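Local coordinates for 2-methyl-aconitate isomerase (Shewanella oneidensis, PDB 5K87), which catalyses the cis-trans isomerization of 2-methyl-aconitate in the 2-methylcitrate cycle, the route by which the bacterium degrades propionate, at residues Gly360-Gly365 with Ala380-Ser385; His320-Thr325 with Val353-Pro358; Pro132-Cys137 with Ile156-Val161. The protein carries 1 engineered substitution. One frame throughout, in Å; residues are numbered along the deposited sequence.

In the fold
Along the chain the order is interaction 3, then interaction 2, then interaction 1. Interactions 1 and 2 are neighbours: their centres lie about 8 Å apart, strands 352-357 and 360-371 follow each other and pair, and Met382 reaches Gly324. Interaction 2 carries the start of helix 324-334, which contributes to the substrate site. In interaction 1, strand 374-391 leaves strand 360-371 and goes on to pair with strands 179-184 and 12-21, consistent with a strand that links the two halves of a diaminopimelate-epimerase-like fold. Interaction 3 lies out on the surface, its centre about 23 Å from that of interaction 1 and about 30 Å from that of interaction 2, on the hairpin of strands 135-143 and 148-157.

Interaction 1. Residues Gly360-Gly365 with Ala380-Ser385; sequences GTLRVG and AIMSRS
The beta hairpin of strands 360-371 and 374-391 opens up here, just beyond the antiparallel hydrogen-bonded pair Gly365 and Ile381. Gly365 N donates to Ile381 O at 2.9 Å, and Ile381 N returns a bond to Gly365 O at 2.7 Å, both in the carbonyl planes. A CB on Gly365 would point to the face that carries the Ile381 side chain and come tight against Ile381 CG1. From this rung the strands splay, their axes 150° apart in direction. Where the next backbone bond would be expected, a water takes a bond from Ser383 N and gives one to Arg363 O. Met382 CB packs 3.7 Å from that same Arg363 O, while its CE lies 4.3 Å from Val364 CG2.

Farther on, side chains bridge the widening gap. Arg384 folds back through two bends (chi2 -85°, chi3 80°), which lets NE reach Ser383 O, the carbonyl just before it, at 2.9 Å and within the guanidinium plane. Leu362 CD1 lies over one face of that flat group, 3.6 Å from NH1, the two side chains crossing at about a right angle. NH2 of the same group bonds OD1 of Asn111, a substrate-binding residue, so Arg384 probably acts as a second-shell group that helps to position it.

Beyond the fork, Leu362 pairs with Phe355 of strand 352-357, and Met382 and Arg384 pair with strand 179-184. A strand shared in this way between two halves is in keeping with the two-lobed fold of the diaminopimelate epimerase clan.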
ATOM      1  N   GLY A 360      -3.193  -0.037 -19.286  1.00 13.45           N
ATOM      2  CA  GLY A 360      -2.642  -0.399 -20.582  1.00 13.66           C
ATOM      3  C   GLY A 360      -3.380  -1.575 -21.178  1.00 14.36           C
ATOM      4  O   GLY A 360      -4.611  -1.626 -21.133  1.00 16.73           O
ATOM      5  N   THR A 361      -2.650  -2.528 -21.737  1.00 13.06           N
ATOM      6  CA  THR A 361      -3.310  -3.610 -22.458  1.00 14.10           C
ATOM      7  C   THR A 361      -2.896  -4.979 -21.936  1.00 15.78           C
ATOM      8  O   THR A 361      -1.881  -5.114 -21.254  1.00 16.34           O
ATOM      9  CB  THR A 361      -3.050  -3.540 -23.978  1.00 17.06           C
ATOM     10  OG1 THR A 361      -1.712  -3.960 -24.253  1.00 19.53           O
ATOM     11  CG2 THR A 361      -3.250  -2.127 -24.497  1.00 16.75           C
ATOM     12  N   LEU A 362      -3.702  -5.987 -22.252  1.00 14.84           N
ATOM     13  CA  LEU A 362      -3.424  -7.363 -21.865  1.00 14.35           C
ATOM     14  C   LEU A 362      -3.977  -8.264 -22.957  1.00 13.50           C
ATOM     15  O   LEU A 362      -5.140  -8.133 -23.344  1.00 14.00           O
ATOM     16  CB  LEU A 362      -4.088  -7.676 -20.514  1.00 14.70           C
ATOM     17  CG  LEU A 362      -3.702  -8.931 -19.726  1.00 16.71           C
ATOM     18  CD1 LEU A 362      -4.130  -8.757 -18.272  1.00 16.90           C
ATOM     19  CD2 LEU A 362      -4.301 -10.204 -20.299  1.00 17.38           C
ATOM     20  N   ARG A 363      -3.142  -9.162 -23.467  1.00 14.33           N
ATOM     21  CA  ARG A 363      -3.561 -10.135 -24.475  1.00 14.49           C
ATOM     22  C   ARG A 363      -3.861 -11.474 -23.813  1.00 13.91           C
ATOM     23  O   ARG A 363      -3.040 -12.016 -23.060  1.00 15.49           O
ATOM     24  CB  ARG A 363      -2.465 -10.330 -25.525  1.00 17.53           C
ATOM     25  CG  ARG A 363      -2.869 -11.269 -26.646  1.00 18.37           C
ATOM     26  CD  ARG A 363      -1.708 -11.532 -27.593  1.00 28.82           C
ATOM     27  NE  ARG A 363      -2.124 -12.256 -28.793  1.00 37.10           N
ATOM     28  CZ  ARG A 363      -2.207 -13.581 -28.877  1.00 39.28           C
ATOM     29  NH1 ARG A 363      -2.593 -14.152 -30.012  1.00 33.75           N
ATOM     30  NH2 ARG A 363      -1.910 -14.337 -27.827  1.00 38.93           N
ATOM     31  N   VAL A 364      -5.035 -12.013 -24.100  1.00 13.90           N
ATOM     32  CA  VAL A 364      -5.440 -13.311 -23.591  1.00 14.13           C
ATOM     33  C   VAL A 364      -5.968 -14.134 -24.757  1.00 16.19           C
ATOM     34  O   VAL A 364      -6.718 -13.628 -25.599  1.00 16.45           O
ATOM     35  CB  VAL A 364      -6.500 -13.178 -22.462  1.00 14.85           C
ATOM     36  CG1 VAL A 364      -7.687 -12.306 -22.904  1.00 17.53           C
ATOM     37  CG2 VAL A 364      -6.959 -14.543 -21.996  1.00 17.48           C
ATOM     38  N   GLY A 365      -5.545 -15.386 -24.834  1.00 15.59           N
ATOM     39  CA  GLY A 365      -6.037 -16.279 -25.871  1.00 17.63           C
ATOM     40  C   GLY A 365      -6.924 -17.336 -25.259  1.00 18.88           C
ATOM     41  O   GLY A 365      -6.618 -17.849 -24.191  1.00 21.20           O
ATOM     42  N   ALA A 380      -7.350 -21.158 -21.612  1.00 14.44           N
ATOM     43  CA  ALA A 380      -7.093 -19.742 -21.815  1.00 14.22           C
ATOM     44  C   ALA A 380      -5.656 -19.468 -21.410  1.00 13.19           C
ATOM     45  O   ALA A 380      -5.164 -20.018 -20.419  1.00 15.86           O
ATOM     46  CB  ALA A 380      -8.044 -18.903 -20.999  1.00 15.13           C
ATOM     47  N   ILE A 381      -4.970 -18.632 -22.177  1.00 13.64           N
ATOM     48  CA  ILE A 381      -3.550 -18.400 -21.945  1.00 15.24           C
ATOM     49  C   ILE A 381      -3.223 -16.921 -21.883  1.00 14.35           C
ATOM     50  O   ILE A 381      -3.882 -16.091 -22.521  1.00 15.74           O
ATOM     51  CB  ILE A 381      -2.686 -19.059 -23.038  1.00 16.54           C
ATOM     52  CG1 ILE A 381      -2.856 -18.340 -24.370  1.00 20.51           C
ATOM     53  CG2 ILE A 381      -3.037 -20.534 -23.192  1.00 17.38           C
ATOM     54  CD1 ILE A 381      -1.871 -18.782 -25.425  1.00 26.21           C
ATOM     55  N   MET A 382      -2.222 -16.584 -21.075  1.00 12.90           N
ATOM     56  CA  MET A 382      -1.697 -15.231 -21.039  1.00 12.89           C
ATOM     57  C   MET A 382      -0.286 -15.301 -20.474  1.00 12.45           C
ATOM     58  O   MET A 382       0.117 -16.317 -19.917  1.00 13.88           O
ATOM     59  CB  MET A 382      -2.581 -14.330 -20.174  1.00 13.82           C
ATOM     60  CG  MET A 382      -2.547 -14.695 -18.703  1.00 13.84           C
ATOM     61  SD  MET A 382      -3.660 -13.746 -17.646  1.00 18.09           S
ATOM     62  CE  MET A 382      -5.225 -14.465 -18.115  1.00 17.82           C
ATOM     63  N   SER A 383       0.458 -14.219 -20.622  1.00 12.98           N
ATOM     64  CA  SER A 383       1.778 -14.125 -20.022  1.00 12.84           C
ATOM     65  C   SER A 383       1.769 -13.141 -18.872  1.00 13.31           C
ATOM     66  O   SER A 383       1.145 -12.078 -18.946  1.00 13.62           O
ATOM     67  CB  SER A 383       2.802 -13.700 -21.061  1.00 16.79           C
ATOM     68  OG  SER A 383       2.990 -14.745 -22.000  1.00 18.15           O
ATOM     69  N   ARG A 384       2.470 -13.511 -17.807  1.00 12.97           N
ATOM     70  CA  ARG A 384       2.664 -12.639 -16.661  1.00 12.26           C
ATOM     71  C   ARG A 384       4.160 -12.668 -16.323  1.00 13.50           C
ATOM     72  O   ARG A 384       4.982 -12.994 -17.186  1.00 12.77           O
ATOM     73  CB  ARG A 384       1.766 -13.102 -15.500  1.00 12.96           C
ATOM     74  CG  ARG A 384       0.256 -13.121 -15.816  1.00 13.14           C
ATOM     75  CD  ARG A 384      -0.440 -11.770 -15.607  1.00 13.88           C
ATOM     76  NE  ARG A 384      -0.244 -10.828 -16.704  1.00 13.68           N
ATOM     77  CZ  ARG A 384      -0.720  -9.588 -16.702  1.00 13.77           C
ATOM     78  NH1 ARG A 384      -0.530  -8.797 -17.744  1.00 15.07           N
ATOM     79  NH2 ARG A 384      -1.374  -9.129 -15.642  1.00 14.21           N
ATOM     80  N   SER A 385       4.513 -12.282 -15.102  1.00 12.39           N
ATOM     81  CA  SER A 385       5.882 -12.353 -14.597  1.00 12.47           C
ATOM     82  C   SER A 385       5.749 -12.338 -13.087  1.00 12.31           C
ATOM     83  O   SER A 385       4.656 -12.072 -12.563  1.00 12.20           O
ATOM     84  CB  SER A 385       6.719 -11.169 -15.076  1.00 12.19           C
ATOM     85  OG  SER A 385       6.284  -9.941 -14.499  1.00 12.75           O
TER
HETATM   86  O   HOH W   1      -0.450 -12.238 -22.443  1.00 20.50           O

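Interaction 2. Residues His320-Thr325 with Val353-Pro358; sequences HAMMGT and VRFGHP
Phe355 is the first residue of 353-358 to meet the loop 320-325, and it does so with CE1 and CZ of its ring. Met322 CB stands at the ring edge, in plane, and Met322 CG lies 3.7 Å from Phe355 CE1. The methionine reaches it with CG opposite its backbone N (chi1 -173°), then bends at both following torsions, which brings CE back to 4.1 Å from Phe355 CE1. Ala327 and Ile330 of helix 324-334 also pack on Phe355, so the phenyl group is held between the loop and the helix it leads into.

Two residues on, His357 lies against the backbone of Ala321 and Met322. Its CB is 3.4 Å from Ala321 O, its CE1 touches Ala321 CB at 3.8 Å, and Met322 N sits over one ring face, offset toward the rim. ND1 accepts a hydrogen bond from Ser359 N, which helps to fix the imidazole's rotation. Pro358 then closes the contact with its ring: CB lies 3.5 Å from His320 O, and CD lies 3.5 Å from Ala321 O. His320 O has its polar partner in Ser359 OG. No hydrogen bond joins the two segments directly; they meet by van der Waals packing, with Ser359 bonding to both.

What this buried wall backs is the substrate site. Met323, inferred to be a proton donor or acceptor, is the N-cap residue of helix 324-334, and Met322 O takes a bond from Asn111 ND2. One malonate ion accepts from His320 N; another is bound by Gly324 N and Thr325 OG1. A carboxylate received at a helix N-terminus, probably aided by the helix dipole, is characteristic of active sites in this epimerase-like fold.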
ATOM      1  N   HIS A 320      -7.175  -1.428 -10.721  1.00 11.35           N
ATOM      2  CA  HIS A 320      -6.157  -0.573 -11.321  1.00 12.03           C
ATOM      3  C   HIS A 320      -5.663  -1.088 -12.669  1.00 11.93           C
ATOM      4  O   HIS A 320      -5.104  -0.331 -13.466  1.00 12.55           O
ATOM      5  CB  HIS A 320      -4.984  -0.387 -10.354  1.00 11.77           C
ATOM      6  CG  HIS A 320      -4.108  -1.594 -10.210  1.00 12.86           C
ATOM      7  ND1 HIS A 320      -2.819  -1.630 -10.695  1.00 13.27           N
ATOM      8  CD2 HIS A 320      -4.327  -2.801  -9.632  1.00 13.80           C
ATOM      9  CE1 HIS A 320      -2.281  -2.805 -10.418  1.00 15.79           C
ATOM     10  NE2 HIS A 320      -3.174  -3.537  -9.779  1.00 14.43           N
ATOM     11  N   ALA A 321      -5.858  -2.377 -12.927  1.00 11.20           N
ATOM     12  CA  ALA A 321      -5.397  -2.983 -14.173  1.00 12.35           C
ATOM     13  C   ALA A 321      -6.457  -4.002 -14.586  1.00 12.30           C
ATOM     14  O   ALA A 321      -7.577  -3.615 -14.906  1.00 11.80           O
ATOM     15  CB  ALA A 321      -4.018  -3.605 -13.993  1.00 12.30           C
ATOM     16  N   MET A 322      -6.140  -5.291 -14.559  1.00 12.43           N
ATOM     17  CA  MET A 322      -7.185  -6.306 -14.683  1.00 10.90           C
ATOM     18  C   MET A 322      -6.841  -7.529 -13.840  1.00 12.20           C
ATOM     19  O   MET A 322      -5.689  -7.993 -13.828  1.00 12.25           O
ATOM     20  CB  MET A 322      -7.430  -6.712 -16.147  1.00 11.89           C
ATOM     21  CG  MET A 322      -8.631  -7.636 -16.340  1.00 12.42           C
ATOM     22  SD  MET A 322     -10.184  -6.962 -15.702  1.00 12.93           S
ATOM     23  CE  MET A 322     -10.301  -5.464 -16.673  1.00 15.46           C
ATOM     24  N   MET A 323      -7.830  -8.043 -13.116  1.00 11.54           N
ATOM     25  CA  MET A 323      -7.650  -9.299 -12.400  1.00 11.74           C
ATOM     26  C   MET A 323      -7.346 -10.407 -13.412  1.00 12.20           C
ATOM     27  O   MET A 323      -7.941 -10.456 -14.499  1.00 12.59           O
ATOM     28  CB  MET A 323      -8.907  -9.648 -11.602  1.00 12.08           C
ATOM     29  CG  MET A 323      -9.306  -8.614 -10.566  1.00 12.52           C
ATOM     30  SD  MET A 323     -10.438  -7.352 -11.204  1.00 13.39           S
ATOM     31  CE  MET A 323     -11.980  -8.255 -11.276  1.00 15.15           C
ATOM     32  N   GLY A 324      -6.423 -11.299 -13.076  1.00 11.50           N
ATOM     33  CA  GLY A 324      -6.081 -12.381 -13.980  1.00 12.24           C
ATOM     34  C   GLY A 324      -7.252 -13.313 -14.240  1.00 12.64           C
ATOM     35  O   GLY A 324      -7.445 -13.804 -15.366  1.00 13.54           O
ATOM     36  N   THR A 325      -8.045 -13.566 -13.203  1.00 12.06           N
ATOM     37  CA  THR A 325      -9.253 -14.373 -13.376  1.00 12.65           C
ATOM     38  C   THR A 325     -10.240 -13.720 -14.342  1.00 11.71           C
ATOM     39  O   THR A 325     -10.819 -14.393 -15.213  1.00 12.33           O
ATOM     40  CB  THR A 325      -9.959 -14.598 -12.050  1.00 13.31           C
ATOM     41  OG1 THR A 325     -10.153 -13.327 -11.426  1.00 13.31           O
ATOM     42  CG2 THR A 325      -9.129 -15.505 -11.141  1.00 14.51           C
ATOM     43  N   VAL A 353      -7.838 -12.019 -27.777  1.00 15.53           N
ATOM     44  CA  VAL A 353      -8.088 -10.587 -27.817  1.00 15.74           C
ATOM     45  C   VAL A 353      -7.061  -9.866 -26.976  1.00 14.33           C
ATOM     46  O   VAL A 353      -6.575 -10.394 -25.963  1.00 15.79           O
ATOM     47  CB  VAL A 353      -9.499 -10.188 -27.302  1.00 16.22           C
ATOM     48  CG1 VAL A 353     -10.580 -10.548 -28.321  1.00 17.43           C
ATOM     49  CG2 VAL A 353      -9.783 -10.783 -25.915  1.00 16.86           C
ATOM     50  N   ARG A 354      -6.727  -8.657 -27.399  1.00 15.05           N
ATOM     51  CA  ARG A 354      -5.988  -7.735 -26.563  1.00 14.77           C
ATOM     52  C   ARG A 354      -6.983  -6.691 -26.115  1.00 15.42           C
ATOM     53  O   ARG A 354      -7.613  -6.027 -26.945  1.00 17.75           O
ATOM     54  CB  ARG A 354      -4.846  -7.075 -27.338  1.00 16.89           C
ATOM     55  CG  ARG A 354      -3.970  -6.190 -26.467  1.00 20.32           C
ATOM     56  CD  ARG A 354      -2.764  -5.643 -27.224  1.00 23.46           C
ATOM     57  NE  ARG A 354      -1.748  -6.665 -27.452  1.00 29.58           N
ATOM     58  CZ  ARG A 354      -0.863  -7.050 -26.537  1.00 28.79           C
ATOM     59  NH1 ARG A 354      -0.870  -6.499 -25.329  1.00 28.70           N
ATOM     60  NH2 ARG A 354       0.029  -7.990 -26.831  1.00 31.05           N
ATOM     61  N   PHE A 355      -7.148  -6.543 -24.808  1.00 13.61           N
ATOM     62  CA  PHE A 355      -8.084  -5.555 -24.309  1.00 13.78           C
ATOM     63  C   PHE A 355      -7.359  -4.434 -23.575  1.00 12.91           C
ATOM     64  O   PHE A 355      -6.264  -4.627 -23.025  1.00 13.86           O
ATOM     65  CB  PHE A 355      -9.177  -6.195 -23.443  1.00 13.73           C
ATOM     66  CG  PHE A 355      -8.661  -6.872 -22.197  1.00 12.74           C
ATOM     67  CD1 PHE A 355      -8.501  -6.159 -21.013  1.00 14.11           C
ATOM     68  CD2 PHE A 355      -8.342  -8.219 -22.204  1.00 13.16           C
ATOM     69  CE1 PHE A 355      -8.028  -6.787 -19.861  1.00 14.68           C
ATOM     70  CE2 PHE A 355      -7.869  -8.848 -21.057  1.00 14.09           C
ATOM     71  CZ  PHE A 355      -7.710  -8.130 -19.881  1.00 13.75           C
ATOM     72  N   GLY A 356      -7.976  -3.261 -23.579  1.00 12.87           N
ATOM     73  CA  GLY A 356      -7.451  -2.126 -22.857  1.00 13.57           C
ATOM     74  C   GLY A 356      -8.109  -1.975 -21.501  1.00 12.38           C
ATOM     75  O   GLY A 356      -9.331  -1.881 -21.395  1.00 13.10           O
ATOM     76  N   HIS A 357      -7.270  -1.940 -20.469  1.00 12.51           N
ATOM     77  CA  HIS A 357      -7.687  -1.723 -19.089  1.00 12.21           C
ATOM     78  C   HIS A 357      -7.043  -0.410 -18.593  1.00 13.50           C
ATOM     79  O   HIS A 357      -6.338   0.254 -19.351  1.00 13.00           O
ATOM     80  CB  HIS A 357      -7.315  -2.944 -18.230  1.00 12.18           C
ATOM     81  CG  HIS A 357      -5.865  -3.304 -18.259  1.00 11.86           C
ATOM     82  ND1 HIS A 357      -4.893  -2.572 -17.604  1.00 12.27           N
ATOM     83  CD2 HIS A 357      -5.226  -4.347 -18.842  1.00 13.93           C
ATOM     84  CE1 HIS A 357      -3.720  -3.150 -17.792  1.00 13.14           C
ATOM     85  NE2 HIS A 357      -3.892  -4.226 -18.538  1.00 13.98           N
ATOM     86  N   PRO A 358      -7.303   0.008 -17.340  1.00 12.09           N
ATOM     87  CA  PRO A 358      -6.784   1.331 -16.962  1.00 13.50           C
ATOM     88  C   PRO A 358      -5.271   1.499 -17.048  1.00 13.64           C
ATOM     89  O   PRO A 358      -4.819   2.617 -17.274  1.00 14.05           O
ATOM     90  CB  PRO A 358      -7.284   1.490 -15.524  1.00 12.87           C
ATOM     91  CG  PRO A 358      -8.576   0.758 -15.536  1.00 12.27           C
ATOM     92  CD  PRO A 358      -8.274  -0.480 -16.346  1.00 13.36           C
TER

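Interaction 3. Residues Pro132-Cys137 with Ile156-Val161; sequences PRNGVC and ITDGAV
This is a surface contact at the open end of the beta hairpin of strands 135-143 and 148-157, where Ile156 and Gly135 form an antiparallel hydrogen-bonded pair. Gly135 N reaches Ile156 O at 3.0 Å, and Ile156 N reaches Gly135 O at 2.8 Å. At the backbone angles of Gly135 a CB would run into the carbonyl O of Asn134.

Past the pair, the chain at Thr157-Ala160 makes a type I' turn, and 132-134 grips its outer corner. Gly159 N bonds Arg133 O at 2.7 Å, in the carbonyl plane and on a lone pair. Asn134 OD1 takes Asp158 N at 2.9 Å; that N-H is nearly straight on its acceptor (171°) but comes from above the amide plane. One water joins Asn134 OD1 to Asp158 OD1, and a second links Arg133 NE, Asn134 ND2 and Asp158 OD1. The Arg133 guanidinium lies flat across the turn, with Asp158 O 3.4 Å above one face. A CB on Gly159 would clash with Arg133 NH1.

Ile156 fills the inner side. CG2, opposite its backbone N, presses on Pro132 O at 3.3 Å, while CG1 turns the other way to meet Cys137 CB at 3.7 Å. With an alanine here those two branches would be gone, and Cys137 and the Pro132 carbonyl would probably be left facing a gap on the side of helix 113-122.

On that side, Ile121 of helix 113-122 packs against Ile156, Cys137 and Val161 alike; Cys137 continues the hairpin by pairing with Val154, and strand 160-161 doubles back along strand 148-157.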
ATOM      1  N   PRO A 132      14.524 -28.864 -14.555  1.00 19.01           N
ATOM      2  CA  PRO A 132      15.796 -29.005 -15.265  1.00 19.44           C
ATOM      3  C   PRO A 132      16.848 -28.104 -14.642  1.00 21.97           C
ATOM      4  O   PRO A 132      16.527 -27.217 -13.850  1.00 21.64           O
ATOM      5  CB  PRO A 132      15.459 -28.508 -16.668  1.00 19.78           C
ATOM      6  CG  PRO A 132      14.382 -27.490 -16.442  1.00 20.38           C
ATOM      7  CD  PRO A 132      13.562 -28.025 -15.293  1.00 20.46           C
ATOM      8  N   ARG A 133      18.105 -28.332 -14.991  1.00 19.06           N
ATOM      9  CA  ARG A 133      19.170 -27.452 -14.553  1.00 20.97           C
ATOM     10  C   ARG A 133      18.999 -26.091 -15.228  1.00 17.70           C
ATOM     11  O   ARG A 133      19.242 -25.052 -14.622  1.00 18.50           O
ATOM     12  CB  ARG A 133      20.522 -28.067 -14.916  1.00 23.04           C
ATOM     13  CG  ARG A 133      21.719 -27.293 -14.417  1.00 31.50           C
ATOM     14  CD  ARG A 133      21.808 -27.346 -12.909  1.00 34.72           C
ATOM     15  NE  ARG A 133      22.813 -26.422 -12.404  1.00 35.30           N
ATOM     16  CZ  ARG A 133      22.962 -26.119 -11.121  1.00 29.10           C
ATOM     17  NH1 ARG A 133      22.163 -26.668 -10.216  1.00 32.16           N
ATOM     18  NH2 ARG A 133      23.901 -25.263 -10.746  1.00 36.22           N
ATOM     19  N   ASN A 134      18.575 -26.121 -16.490  1.00 17.23           N
ATOM     20  CA  ASN A 134      18.298 -24.918 -17.266  1.00 16.71           C
ATOM     21  C   ASN A 134      17.146 -25.185 -18.214  1.00 17.08           C
ATOM     22  O   ASN A 134      16.991 -26.303 -18.703  1.00 20.03           O
ATOM     23  CB  ASN A 134      19.519 -24.499 -18.095  1.00 16.75           C
ATOM     24  CG  ASN A 134      20.692 -24.077 -17.235  1.00 18.26           C
ATOM     25  OD1 ASN A 134      20.731 -22.962 -16.715  1.00 17.41           O
ATOM     26  ND2 ASN A 134      21.667 -24.966 -17.093  1.00 18.81           N
ATOM     27  N   GLY A 135      16.346 -24.164 -18.489  1.00 17.19           N
ATOM     28  CA  GLY A 135      15.274 -24.323 -19.449  1.00 20.00           C
ATOM     29  C   GLY A 135      13.960 -23.831 -18.891  1.00 17.97           C
ATOM     30  O   GLY A 135      13.889 -22.718 -18.369  1.00 20.06           O
ATOM     31  N   VAL A 136      12.929 -24.660 -18.999  1.00 16.15           N
ATOM     32  CA  VAL A 136      11.595 -24.287 -18.555  1.00 16.76           C
ATOM     33  C   VAL A 136      11.042 -25.405 -17.691  1.00 16.45           C
ATOM     34  O   VAL A 136      11.053 -26.568 -18.092  1.00 19.35           O
ATOM     35  CB  VAL A 136      10.656 -24.046 -19.757  1.00 17.63           C
ATOM     36  CG1 VAL A 136       9.244 -23.716 -19.273  1.00 18.15           C
ATOM     37  CG2 VAL A 136      11.193 -22.917 -20.629  1.00 18.53           C
ATOM     38  N   CYS A 137      10.578 -25.049 -16.495  1.00 15.64           N
ATOM     39  CA  CYS A 137       9.887 -25.984 -15.625  1.00 16.33           C
ATOM     40  C   CYS A 137       8.386 -25.751 -15.743  1.00 15.73           C
ATOM     41  O   CYS A 137       7.882 -24.679 -15.396  1.00 15.93           O
ATOM     42  CB  CYS A 137      10.328 -25.799 -14.173  1.00 17.03           C
ATOM     43  SG  CYS A 137       9.458 -26.856 -13.007  1.00 18.96           S
ATOM     44  N   ILE A 156      14.062 -21.474 -15.824  1.00 14.05           N
ATOM     45  CA  ILE A 156      15.058 -21.948 -14.870  1.00 15.07           C
ATOM     46  C   ILE A 156      16.469 -21.644 -15.373  1.00 16.37           C
ATOM     47  O   ILE A 156      16.778 -21.877 -16.545  1.00 17.24           O
ATOM     48  CB  ILE A 156      14.958 -23.476 -14.681  1.00 16.09           C
ATOM     49  CG1 ILE A 156      13.538 -23.895 -14.269  1.00 15.80           C
ATOM     50  CG2 ILE A 156      15.987 -23.961 -13.668  1.00 17.67           C
ATOM     51  CD1 ILE A 156      13.092 -23.396 -12.896  1.00 16.97           C
ATOM     52  N   THR A 157      17.315 -21.121 -14.493  1.00 15.44           N
ATOM     53  CA  THR A 157      18.732 -20.915 -14.786  1.00 15.87           C
ATOM     54  C   THR A 157      19.541 -21.426 -13.604  1.00 17.66           C
ATOM     55  O   THR A 157      19.279 -21.050 -12.462  1.00 16.87           O
ATOM     56  CB  THR A 157      19.043 -19.432 -15.007  1.00 17.69           C
ATOM     57  OG1 THR A 157      18.354 -18.968 -16.177  1.00 16.92           O
ATOM     58  CG2 THR A 157      20.547 -19.215 -15.173  1.00 20.21           C
ATOM     59  N   ASP A 158      20.505 -22.307 -13.870  1.00 17.44           N
ATOM     60  CA  ASP A 158      21.379 -22.845 -12.823  1.00 18.72           C
ATOM     61  C   ASP A 158      20.573 -23.459 -11.679  1.00 18.36           C
ATOM     62  O   ASP A 158      20.892 -23.264 -10.504  1.00 20.76           O
ATOM     63  CB  ASP A 158      22.342 -21.771 -12.297  1.00 21.98           C
ATOM     64  CG  ASP A 158      23.298 -21.271 -13.367  1.00 26.24           C
ATOM     65  OD1 ASP A 158      23.688 -22.080 -14.235  1.00 26.21           O
ATOM     66  OD2 ASP A 158      23.654 -20.072 -13.347  1.00 26.63           O
ATOM     67  N   GLY A 159      19.524 -24.191 -12.036  1.00 19.60           N
ATOM     68  CA  GLY A 159      18.707 -24.897 -11.070  1.00 18.31           C
ATOM     69  C   GLY A 159      17.813 -24.029 -10.201  1.00 20.74           C
ATOM     70  O   GLY A 159      17.223 -24.528  -9.247  1.00 22.71           O
ATOM     71  N   ALA A 160      17.720 -22.739 -10.504  1.00 16.98           N
ATOM     72  CA  ALA A 160      16.869 -21.851  -9.716  1.00 17.39           C
ATOM     73  C   ALA A 160      15.959 -21.077 -10.649  1.00 17.19           C
ATOM     74  O   ALA A 160      16.241 -20.956 -11.840  1.00 16.05           O
ATOM     75  CB  ALA A 160      17.709 -20.898  -8.884  1.00 20.34           C
ATOM     76  N   VAL A 161      14.865 -20.546 -10.109  1.00 14.94           N
ATOM     77  CA  VAL A 161      13.970 -19.720 -10.900  1.00 14.57           C
ATOM     78  C   VAL A 161      14.738 -18.549 -11.511  1.00 13.48           C
ATOM     79  O   VAL A 161      15.521 -17.874 -10.826  1.00 13.65           O
ATOM     80  CB  VAL A 161      12.788 -19.212 -10.052  1.00 12.79           C
ATOM     81  CG1 VAL A 161      11.970 -18.190 -10.831  1.00 13.27           C
ATOM     82  CG2 VAL A 161      11.917 -20.386  -9.592  1.00 14.28           C
TER
HETATM   83  O   HOH W   2      23.763 -24.685 -14.889  1.00 27.33           O
HETATM   84  O   HOH W   3      23.171 -21.742 -16.910  1.00 44.72           O